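Local coordinates for protein of uncharacterized function (DUF1076) (Salmonella typhi, PDB 6IAI) that forms the N-terminal part of the type III secretion effector StoD, an E3/E4 ubiquitin ligase that binds diubiquitin, at residues T81-F86 with R107-L112; L23-V28 with L44-D49; G56-V61 with E69-A74. All coordinates share one frame; numbering follows the deposited sequence.

Contact 1 of 3, residues T81-F86 with R107-L112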
loop_
_atom_site.group_PDB
_atom_site.type_symbol
_atom_site.label_atom_id
_atom_site.label_comp_id
_atom_site.label_asym_id
_atom_site.label_seq_id
_atom_site.Cartn_x
_atom_site.Cartn_y
_atom_site.Cartn_z
ATOM N N THR A 81 2.765 -14.876 -2.900
ATOM C CA THR A 81 1.392 -14.685 -2.470
ATOM C C THR A 81 1.479 -13.452 -1.596
ATOM O O THR A 81 2.418 -13.342 -0.816
ATOM C CB THR A 81 0.798 -15.938 -1.771
ATOM O OG1 THR A 81 1.540 -16.264 -0.592
ATOM C CG2 THR A 81 0.742 -17.119 -2.680
ATOM N N PHE A 82 0.555 -12.494 -1.770
ATOM C CA PHE A 82 0.627 -11.224 -1.029
ATOM C C PHE A 82 -0.586 -10.954 -0.196
ATOM O O PHE A 82 -1.706 -11.157 -0.659
ATOM C CB PHE A 82 0.921 -10.041 -1.997
ATOM C CG PHE A 82 2.072 -10.334 -2.936
ATOM C CD1 PHE A 82 1.861 -11.019 -4.132
ATOM C CD2 PHE A 82 3.375 -9.984 -2.594
ATOM C CE1 PHE A 82 2.941 -11.369 -4.963
ATOM C CE2 PHE A 82 4.453 -10.325 -3.431
ATOM C CZ PHE A 82 4.228 -11.022 -4.606
ATOM N N LYS A 83 -0.352 -10.475 1.027
ATOM C CA LYS A 83 -1.360 -10.092 2.004
ATOM C C LYS A 83 -1.316 -8.577 2.240
ATOM O O LYS A 83 -0.247 -7.998 2.401
ATOM C CB LYS A 83 -1.137 -10.833 3.351
ATOM C CG LYS A 83 -2.383 -10.938 4.226
ATOM C CD LYS A 83 -3.439 -11.953 3.669
ATOM C CE LYS A 83 -4.863 -11.658 4.113
ATOM N NZ LYS A 83 -5.878 -12.172 3.142
ATOM N N VAL A 84 -2.509 -7.955 2.312
ATOM C CA VAL A 84 -2.689 -6.531 2.576
ATOM C C VAL A 84 -3.498 -6.369 3.831
ATOM O O VAL A 84 -4.582 -6.929 3.941
ATOM C CB VAL A 84 -3.277 -5.721 1.374
ATOM C CG1 VAL A 84 -3.392 -4.230 1.700
ATOM C CG2 VAL A 84 -2.447 -5.925 0.106
ATOM N N SER A 85 -2.961 -5.605 4.782
ATOM C CA SER A 85 -3.616 -5.228 6.035
ATOM C C SER A 85 -3.377 -3.736 6.277
ATOM O O SER A 85 -2.785 -3.065 5.439
ATOM C CB SER A 85 -3.107 -6.077 7.210
ATOM O OG SER A 85 -1.697 -6.054 7.373
ATOM N N PHE A 86 -3.867 -3.215 7.388
ATOM C CA PHE A 86 -3.659 -1.831 7.783
ATOM C C PHE A 86 -3.785 -1.748 9.279
ATOM O O PHE A 86 -4.490 -2.560 9.876
ATOM C CB PHE A 86 -4.615 -0.837 7.067
ATOM C CG PHE A 86 -6.090 -0.970 7.366
ATOM C CD1 PHE A 86 -6.670 -0.282 8.432
ATOM C CD2 PHE A 86 -6.910 -1.754 6.564
ATOM C CE1 PHE A 86 -8.042 -0.398 8.702
ATOM C CE2 PHE A 86 -8.277 -1.876 6.840
ATOM C CZ PHE A 86 -8.832 -1.198 7.908
ATOM N N ARG A 107 -8.907 -4.477 -2.544
ATOM C CA ARG A 107 -8.604 -4.178 -3.953
ATOM C C ARG A 107 -7.129 -4.284 -4.240
ATOM O O ARG A 107 -6.745 -4.910 -5.239
ATOM C CB ARG A 107 -9.144 -2.798 -4.340
ATOM C CG ARG A 107 -10.643 -2.804 -4.599
ATOM C CD ARG A 107 -11.223 -1.415 -4.516
ATOM N NE ARG A 107 -12.681 -1.463 -4.430
ATOM C CZ ARG A 107 -13.495 -1.330 -5.463
ATOM N NH1 ARG A 107 -13.005 -1.107 -6.682
ATOM N NH2 ARG A 107 -14.808 -1.410 -5.291
ATOM N N LEU A 108 -6.293 -3.720 -3.345
ATOM C CA LEU A 108 -4.845 -3.807 -3.478
ATOM C C LEU A 108 -4.386 -5.276 -3.463
ATOM O O LEU A 108 -3.639 -5.688 -4.356
ATOM C CB LEU A 108 -4.116 -2.945 -2.413
ATOM C CG LEU A 108 -2.594 -2.901 -2.532
ATOM C CD1 LEU A 108 -2.151 -2.412 -3.922
ATOM C CD2 LEU A 108 -1.981 -2.128 -1.384
ATOM N N GLU A 109 -4.899 -6.077 -2.506
ATOM C CA GLU A 109 -4.601 -7.523 -2.411
ATOM C C GLU A 109 -4.979 -8.272 -3.685
ATOM O O GLU A 109 -4.163 -9.011 -4.239
ATOM C CB GLU A 109 -5.298 -8.131 -1.193
ATOM C CG GLU A 109 -4.571 -9.366 -0.702
ATOM C CD GLU A 109 -5.163 -9.950 0.549
ATOM O OE1 GLU A 109 -4.886 -9.408 1.644
ATOM O OE2 GLU A 109 -5.946 -10.918 0.433
ATOM N N ARG A 110 -6.179 -8.001 -4.191
ATOM C CA ARG A 110 -6.709 -8.589 -5.417
ATOM C C ARG A 110 -5.810 -8.272 -6.594
ATOM O O ARG A 110 -5.485 -9.170 -7.355
ATOM C CB ARG A 110 -8.146 -8.088 -5.642
ATOM C CG ARG A 110 -8.914 -8.793 -6.758
ATOM C CD ARG A 110 -10.358 -8.328 -6.778
ATOM N NE ARG A 110 -11.117 -8.792 -5.609
ATOM C CZ ARG A 110 -11.948 -8.042 -4.885
ATOM N NH1 ARG A 110 -12.141 -6.761 -5.192
ATOM N NH2 ARG A 110 -12.594 -8.565 -3.852
ATOM N N GLN A 111 -5.353 -7.008 -6.727
ATOM C CA GLN A 111 -4.459 -6.605 -7.827
ATOM C C GLN A 111 -3.057 -7.219 -7.706
ATOM O O GLN A 111 -2.454 -7.595 -8.718
ATOM C CB GLN A 111 -4.366 -5.093 -7.915
ATOM C CG GLN A 111 -5.690 -4.393 -8.253
ATOM C CD GLN A 111 -5.456 -2.898 -8.260
ATOM O OE1 GLN A 111 -4.506 -2.400 -8.883
ATOM N NE2 GLN A 111 -6.294 -2.154 -7.542
ATOM N N LEU A 112 -2.534 -7.312 -6.461
ATOM C CA LEU A 112 -1.221 -7.902 -6.205
ATOM C C LEU A 112 -1.152 -9.391 -6.565
ATOM O O LEU A 112 -0.091 -9.863 -6.979
ATOM C CB LEU A 112 -0.819 -7.716 -4.727
ATOM C CG LEU A 112 -0.403 -6.293 -4.315
ATOM C CD1 LEU A 112 -0.226 -6.195 -2.833
ATOM C CD2 LEU A 112 0.816 -5.801 -5.098
#

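Contact 2 of 3, residues L23-V28 with L44-D49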
loop_
_atom_site.group_PDB
_atom_site.type_symbol
_atom_site.label_atom_id
_atom_site.label_comp_id
_atom_site.label_asym_id
_atom_site.label_seq_id
_atom_site.Cartn_x
_atom_site.Cartn_y
_atom_site.Cartn_z
ATOM N N LEU A 23 6.659 2.708 0.413
ATOM C CA LEU A 23 6.440 3.102 -0.975
ATOM C C LEU A 23 5.251 4.029 -1.079
ATOM O O LEU A 23 4.234 3.778 -0.463
ATOM C CB LEU A 23 6.264 1.872 -1.893
ATOM C CG LEU A 23 7.377 0.832 -1.891
ATOM C CD1 LEU A 23 6.939 -0.392 -2.672
ATOM C CD2 LEU A 23 8.731 1.409 -2.419
ATOM N N THR A 24 5.379 5.115 -1.817
ATOM C CA THR A 24 4.309 6.107 -1.936
ATOM C C THR A 24 3.957 6.289 -3.411
ATOM O O THR A 24 4.839 6.464 -4.261
ATOM C CB THR A 24 4.674 7.399 -1.139
ATOM O OG1 THR A 24 3.663 8.399 -1.273
ATOM C CG2 THR A 24 6.022 7.962 -1.509
ATOM N N PHE A 25 2.666 6.161 -3.716
ATOM C CA PHE A 25 2.141 6.268 -5.087
ATOM C C PHE A 25 1.244 7.496 -5.140
ATOM O O PHE A 25 0.178 7.543 -4.499
ATOM C CB PHE A 25 1.487 4.962 -5.565
ATOM C CG PHE A 25 2.456 3.798 -5.554
ATOM C CD1 PHE A 25 2.657 3.044 -4.398
ATOM C CD2 PHE A 25 3.179 3.472 -6.683
ATOM C CE1 PHE A 25 3.586 2.014 -4.373
ATOM C CE2 PHE A 25 4.115 2.440 -6.650
ATOM C CZ PHE A 25 4.295 1.701 -5.499
ATOM N N PRO A 26 1.777 8.557 -5.804
ATOM C CA PRO A 26 1.119 9.876 -5.757
ATOM C C PRO A 26 -0.168 10.057 -6.564
ATOM O O PRO A 26 -1.167 10.581 -6.050
ATOM C CB PRO A 26 2.225 10.822 -6.261
ATOM C CG PRO A 26 3.057 9.980 -7.169
ATOM C CD PRO A 26 3.077 8.629 -6.516
ATOM N N ASN A 27 -0.133 9.657 -7.825
ATOM C CA ASN A 27 -1.238 9.863 -8.748
ATOM C C ASN A 27 -2.143 8.644 -8.841
ATOM O O ASN A 27 -2.491 8.229 -9.947
ATOM C CB ASN A 27 -0.690 10.287 -10.142
ATOM C CG ASN A 27 0.507 11.234 -10.100
ATOM O OD1 ASN A 27 0.430 12.385 -9.630
ATOM N ND2 ASN A 27 1.648 10.754 -10.584
ATOM N N VAL A 28 -2.534 8.068 -7.683
ATOM C CA VAL A 28 -3.405 6.895 -7.662
ATOM C C VAL A 28 -4.823 7.317 -8.013
ATOM O O VAL A 28 -5.426 8.157 -7.331
ATOM C CB VAL A 28 -3.310 6.061 -6.360
ATOM C CG1 VAL A 28 -4.348 4.947 -6.330
ATOM C CG2 VAL A 28 -1.928 5.473 -6.222
ATOM N N LEU A 44 2.511 -2.269 -9.297
ATOM C CA LEU A 44 2.277 -3.587 -8.707
ATOM C C LEU A 44 3.560 -4.417 -8.647
ATOM O O LEU A 44 3.839 -5.036 -7.615
ATOM C CB LEU A 44 1.169 -4.335 -9.465
ATOM C CG LEU A 44 -0.210 -3.677 -9.448
ATOM C CD1 LEU A 44 -1.107 -4.293 -10.508
ATOM C CD2 LEU A 44 -0.831 -3.708 -8.028
ATOM N N GLU A 45 4.387 -4.349 -9.698
ATOM C CA GLU A 45 5.664 -5.074 -9.722
ATOM C C GLU A 45 6.644 -4.517 -8.709
ATOM O O GLU A 45 7.293 -5.292 -8.006
ATOM C CB GLU A 45 6.268 -5.153 -11.131
ATOM C CG GLU A 45 6.963 -6.488 -11.426
ATOM C CD GLU A 45 6.302 -7.771 -10.912
ATOM O OE1 GLU A 45 6.885 -8.407 -10.004
ATOM O OE2 GLU A 45 5.179 -8.103 -11.358
ATOM N N LEU A 46 6.674 -3.183 -8.549
ATOM C CA LEU A 46 7.500 -2.553 -7.537
ATOM C C LEU A 46 7.049 -3.004 -6.117
ATOM O O LEU A 46 7.899 -3.343 -5.302
ATOM C CB LEU A 46 7.455 -0.998 -7.659
ATOM C CG LEU A 46 8.233 -0.218 -6.586
ATOM C CD1 LEU A 46 9.768 -0.523 -6.672
ATOM C CD2 LEU A 46 7.900 1.258 -6.644
ATOM N N ILE A 47 5.732 -3.032 -5.840
ATOM C CA ILE A 47 5.215 -3.474 -4.537
ATOM C C ILE A 47 5.588 -4.932 -4.277
ATOM O O ILE A 47 6.156 -5.224 -3.227
ATOM C CB ILE A 47 3.700 -3.208 -4.362
ATOM C CG1 ILE A 47 3.375 -1.700 -4.513
ATOM C CG2 ILE A 47 3.201 -3.768 -3.004
ATOM C CD1 ILE A 47 1.835 -1.382 -4.722
ATOM N N ARG A 48 5.338 -5.821 -5.272
ATOM C CA ARG A 48 5.640 -7.257 -5.225
ATOM C C ARG A 48 7.116 -7.492 -4.963
ATOM O O ARG A 48 7.439 -8.143 -3.963
ATOM C CB ARG A 48 5.173 -7.970 -6.527
ATOM C CG ARG A 48 3.649 -8.018 -6.683
ATOM C CD ARG A 48 3.186 -8.957 -7.781
ATOM N NE ARG A 48 3.002 -8.392 -9.119
ATOM C CZ ARG A 48 1.846 -8.124 -9.716
ATOM N NH1 ARG A 48 0.707 -8.381 -9.111
ATOM N NH2 ARG A 48 1.830 -7.640 -10.942
ATOM N N ASP A 49 8.022 -6.913 -5.817
ATOM C CA ASP A 49 9.481 -7.044 -5.665
ATOM C C ASP A 49 9.981 -6.557 -4.304
ATOM O O ASP A 49 10.799 -7.229 -3.679
ATOM C CB ASP A 49 10.238 -6.323 -6.785
ATOM C CG ASP A 49 10.104 -6.927 -8.180
ATOM O OD1 ASP A 49 9.567 -8.064 -8.298
ATOM O OD2 ASP A 49 10.547 -6.269 -9.162
#

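Contact 3 of 3, residues G56-V61 with E69-A74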
loop_
_atom_site.group_PDB
_atom_site.type_symbol
_atom_site.label_atom_id
_atom_site.label_comp_id
_atom_site.label_asym_id
_atom_site.label_seq_id
_atom_site.Cartn_x
_atom_site.Cartn_y
_atom_site.Cartn_z
ATOM N N GLY A 56 8.657 -11.752 3.677
ATOM C CA GLY A 56 7.480 -11.971 4.515
ATOM C C GLY A 56 7.251 -10.938 5.601
ATOM O O GLY A 56 6.222 -10.977 6.281
ATOM N N ARG A 57 8.213 -10.026 5.802
ATOM C CA ARG A 57 8.086 -8.930 6.770
ATOM C C ARG A 57 7.376 -7.810 6.068
ATOM O O ARG A 57 7.578 -7.601 4.871
ATOM C CB ARG A 57 9.452 -8.449 7.306
ATOM C CG ARG A 57 10.024 -9.400 8.337
ATOM C CD ARG A 57 11.483 -9.102 8.703
ATOM N NE ARG A 57 12.390 -9.373 7.578
ATOM C CZ ARG A 57 12.818 -10.587 7.218
ATOM N NH1 ARG A 57 12.443 -11.664 7.901
ATOM N NH2 ARG A 57 13.635 -10.729 6.180
ATOM N N LYS A 58 6.514 -7.124 6.790
ATOM C CA LYS A 58 5.711 -6.051 6.246
ATOM C C LYS A 58 6.491 -4.831 5.740
ATOM O O LYS A 58 7.446 -4.372 6.376
ATOM C CB LYS A 58 4.658 -5.610 7.275
ATOM C CG LYS A 58 3.467 -6.563 7.339
ATOM C CD LYS A 58 2.631 -6.302 8.578
ATOM C CE LYS A 58 1.384 -7.154 8.592
ATOM N NZ LYS A 58 0.563 -6.910 9.816
ATOM N N ILE A 59 6.059 -4.318 4.583
ATOM C CA ILE A 59 6.482 -3.050 4.017
ATOM C C ILE A 59 5.220 -2.163 4.084
ATOM O O ILE A 59 4.096 -2.684 4.184
ATOM C CB ILE A 59 7.066 -3.142 2.575
ATOM C CG1 ILE A 59 6.012 -3.519 1.529
ATOM C CG2 ILE A 59 8.293 -4.060 2.518
ATOM C CD1 ILE A 59 6.326 -3.065 0.123
ATOM N N GLN A 60 5.392 -0.842 4.013
ATOM C CA GLN A 60 4.255 0.080 4.005
ATOM C C GLN A 60 4.083 0.689 2.642
ATOM O O GLN A 60 5.062 0.967 1.941
ATOM C CB GLN A 60 4.402 1.156 5.070
ATOM C CG GLN A 60 4.147 0.604 6.459
ATOM C CD GLN A 60 4.400 1.645 7.468
ATOM O OE1 GLN A 60 3.528 2.460 7.745
ATOM N NE2 GLN A 60 5.602 1.651 8.022
ATOM N N VAL A 61 2.817 0.862 2.247
ATOM C CA VAL A 61 2.431 1.409 0.958
ATOM C C VAL A 61 1.427 2.543 1.188
ATOM O O VAL A 61 0.393 2.341 1.850
ATOM C CB VAL A 61 1.929 0.306 -0.030
ATOM C CG1 VAL A 61 1.375 0.915 -1.317
ATOM C CG2 VAL A 61 3.053 -0.683 -0.357
ATOM N N GLU A 69 -0.235 -2.123 4.804
ATOM C CA GLU A 69 0.864 -3.022 5.138
ATOM C C GLU A 69 0.819 -4.171 4.183
ATOM O O GLU A 69 -0.252 -4.735 3.978
ATOM C CB GLU A 69 0.747 -3.505 6.573
ATOM C CG GLU A 69 0.779 -2.362 7.577
ATOM C CD GLU A 69 0.431 -2.702 9.014
ATOM O OE1 GLU A 69 -0.410 -3.605 9.247
ATOM O OE2 GLU A 69 0.930 -1.977 9.906
ATOM N N VAL A 70 1.934 -4.449 3.493
ATOM C CA VAL A 70 1.967 -5.540 2.533
ATOM C C VAL A 70 3.164 -6.459 2.803
ATOM O O VAL A 70 4.254 -6.011 3.156
ATOM C CB VAL A 70 1.802 -5.157 1.025
ATOM C CG1 VAL A 70 1.433 -3.700 0.760
ATOM C CG2 VAL A 70 2.862 -5.707 0.102
ATOM N N SER A 71 2.921 -7.763 2.684
ATOM C CA SER A 71 3.934 -8.799 2.831
ATOM C C SER A 71 3.712 -9.879 1.827
ATOM O O SER A 71 2.597 -10.060 1.369
ATOM C CB SER A 71 3.963 -9.377 4.253
ATOM O OG SER A 71 2.683 -9.505 4.851
ATOM N N ASN A 72 4.772 -10.564 1.437
ATOM C CA ASN A 72 4.650 -11.756 0.602
ATOM C C ASN A 72 4.591 -12.957 1.603
ATOM O O ASN A 72 4.428 -12.708 2.808
ATOM C CB ASN A 72 5.784 -11.842 -0.440
ATOM C CG ASN A 72 7.110 -12.325 0.081
ATOM O OD1 ASN A 72 7.534 -12.024 1.205
ATOM N ND2 ASN A 72 7.797 -13.082 -0.741
ATOM N N ARG A 73 4.693 -14.229 1.143
ATOM C CA ARG A 73 4.610 -15.407 2.051
ATOM C C ARG A 73 3.298 -15.380 2.847
ATOM O O ARG A 73 3.290 -15.567 4.061
ATOM C CB ARG A 73 5.844 -15.487 3.004
ATOM C CG ARG A 73 7.148 -15.675 2.260
ATOM C CD ARG A 73 8.336 -15.624 3.158
ATOM N NE ARG A 73 9.550 -15.782 2.359
ATOM C CZ ARG A 73 10.771 -15.904 2.866
ATOM N NH1 ARG A 73 10.956 -15.886 4.181
ATOM N NH2 ARG A 73 11.818 -16.044 2.062
ATOM N N ALA A 74 2.203 -15.053 2.165
ATOM C CA ALA A 74 0.884 -14.970 2.774
ATOM C C ALA A 74 0.440 -16.390 3.203
ATOM O O ALA A 74 -0.207 -16.557 4.235
ATOM C CB ALA A 74 -0.089 -14.378 1.780
HETATM O O HOH W 1 7.151 -9.113 2.723
#

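Contact 1 of 3, residues T81-F86 with R107-L112
Glu109 and Val84 fasten helix 91-113 alongside strand 83-85, an outermost strand of the four-stranded mixed sheet in this alpha/beta domain; the short strand and the helical segment run almost antiparallel, at 166°. The polar part of the contact centres on the Glu109 carboxylate. With CG anti to its own backbone N (chi1 -154°) and the chain extended beyond, Glu109 leaves the helix across the gap to the strand. Val84 N donates to Glu109 OE1 over 2.9 Å in a nearly straight bond (170°), arriving on the anti side and somewhat out of the carboxylate plane. The neighbours Lys83 and Ser85 pair through their backbones with Ser71 and Glu69 on strand 66-71, so the carboxylate meets the N-H that Val84 turns to the outer edge of the sheet. Lys83 starts away from the helix, but a bend at chi2 swings its end back, and NZ makes a salt bridge with Glu109 OE2 at 3.0 Å, met on the syn side. A weaker bond from Lys83 NZ to Glu109 OE1 measures 3.3 Å. OE1 thus has two donors, one of them weak, which should limit rotation of the carboxylate and is likely to stabilise its negative charge.

Beside this polar patch the apolar contacts are buried. Val84 sets both methyls against the helix: CG2 lies 3.7 Å from Leu112 CD1 and also adjoins Leu108, while CG1 lies 4.0 Å from Leu108 CD2. Val84 CG2 also touches Glu109 CB, the aliphatic base of the acid, at 3.8 Å. Tyr68 of strand 66-71 adjoins both Val84 and Leu108. Phe82 adds its CB against Leu112 CB at 4.0 Å, and its ring atom CD1 comes obliquely to within 3.6 Å of Leu112 O.

Contact 2 of 3, residues L23-V28 with L44-D49
Leu23 and Phe25, two residues apart and therefore on one side of strand 22-25, both set CG anti to the carbonyl carbon, beside the backbone N (chi1 -60° in Phe25), which lays their ends toward the helix of a beta-alpha-beta unit, made of this strand, helix 41-53 and strand 59-63. From the helix, Leu46 turns its CG anti to the backbone N (chi1 177°), which, together with chi2, brings CD2 to the phenyl ring. Strand and helix segments run nearly antiparallel, at 167°. The contact between them is purely apolar, with no hydrogen bond across it.

Leu23 CD1 meets the helix where Leu46 and Ile47 adjoin: it lies 4.0 Å from Ile47 CA and 4.1 Å from Leu46 CG. Phe25 ends between the same two side chains, its CZ 3.8 Å from Leu46 CD2, both partners approaching the ring obliquely. The ring also packs on Val61 and Leu63 of strand 59-63, while Ile47 touches Leu112, so this layer runs on into the domain core. On the Ile47 side of the ring, Ile47 CG1 touches Phe25 CZ at 3.7 Å and Ile47 CD1 touches Phe25 CE1 at 3.8 Å.

Contact 3 of 3, residues G56-V61 with E69-A74
Asn72 turns the oxygen of its flat amide toward Gly56, whose N donates to Asn72 OD1 at 2.7 Å in a weak, bent bond (124°). The amide's other end, ND2, makes a weak bond to Asn79 O. Arg73 meets the same glycine through CD of its extended chain, its guanidinium lying oblique to Gly56 N. Farther along, the flat peptide groups meet more regularly: Ile59 N to Val70 O and Val70 N to Ile59 O, both 2.9 Å, form a reciprocal pair of backbone bonds.

Between the weak Gly56 link and the paired strands, one water bridges the backbones. It donates to Arg57 O at 2.7 Å and accepts from Asn72 N at 3.1 Å. Asn54 ND2 is a second donor to that carbonyl oxygen.

Lys58 and Glu69 cross on the more exposed side of the sheet. The extended lysine brings NZ to Glu69 OE1 at 3.5 Å, a weak bond within a salt bridge; the acid has a stronger partner in Ser87, bonded to OE2. On the buried face, Val70 is flanked by two neighbours: its CG1 lies 3.6 Å from Val61 CG2, its CG2 4.1 Å from Ile59 CG1. Ile47 and Ala51 of helix 41-53 pack against Val70 on this side.

Ile59-Val70 as a hydrogen-bonded pair and Gln60-Glu69 as a non-hydrogen-bonded pair define an antiparallel beta hairpin, strands 59-63 and 66-71, the two inner strands of the mixed sheet.

How the contacts relate
From the N terminus the three contacts follow in series; none nests in or crosses another. Contact 2 comes first, closing the loop from strand 22-25 onto helix 41-53. The chain then enters strand 59-63, which lies parallel to strand 22-25, and contact 3 closes the hairpin with strand 66-71. Contact 1 closes last, bringing the end of helix 91-113 back to strand 83-85. Backbone bonds knit the strands together: Leu23 N to Gln60 O joins contacts 2 and 3, and strands 66-71 and 83-85, bonded neighbours in the sheet, join contacts 3 and 1. The helices meet where Arg48 NH1 reaches Leu112 O, with Phe82 packed on Arg48.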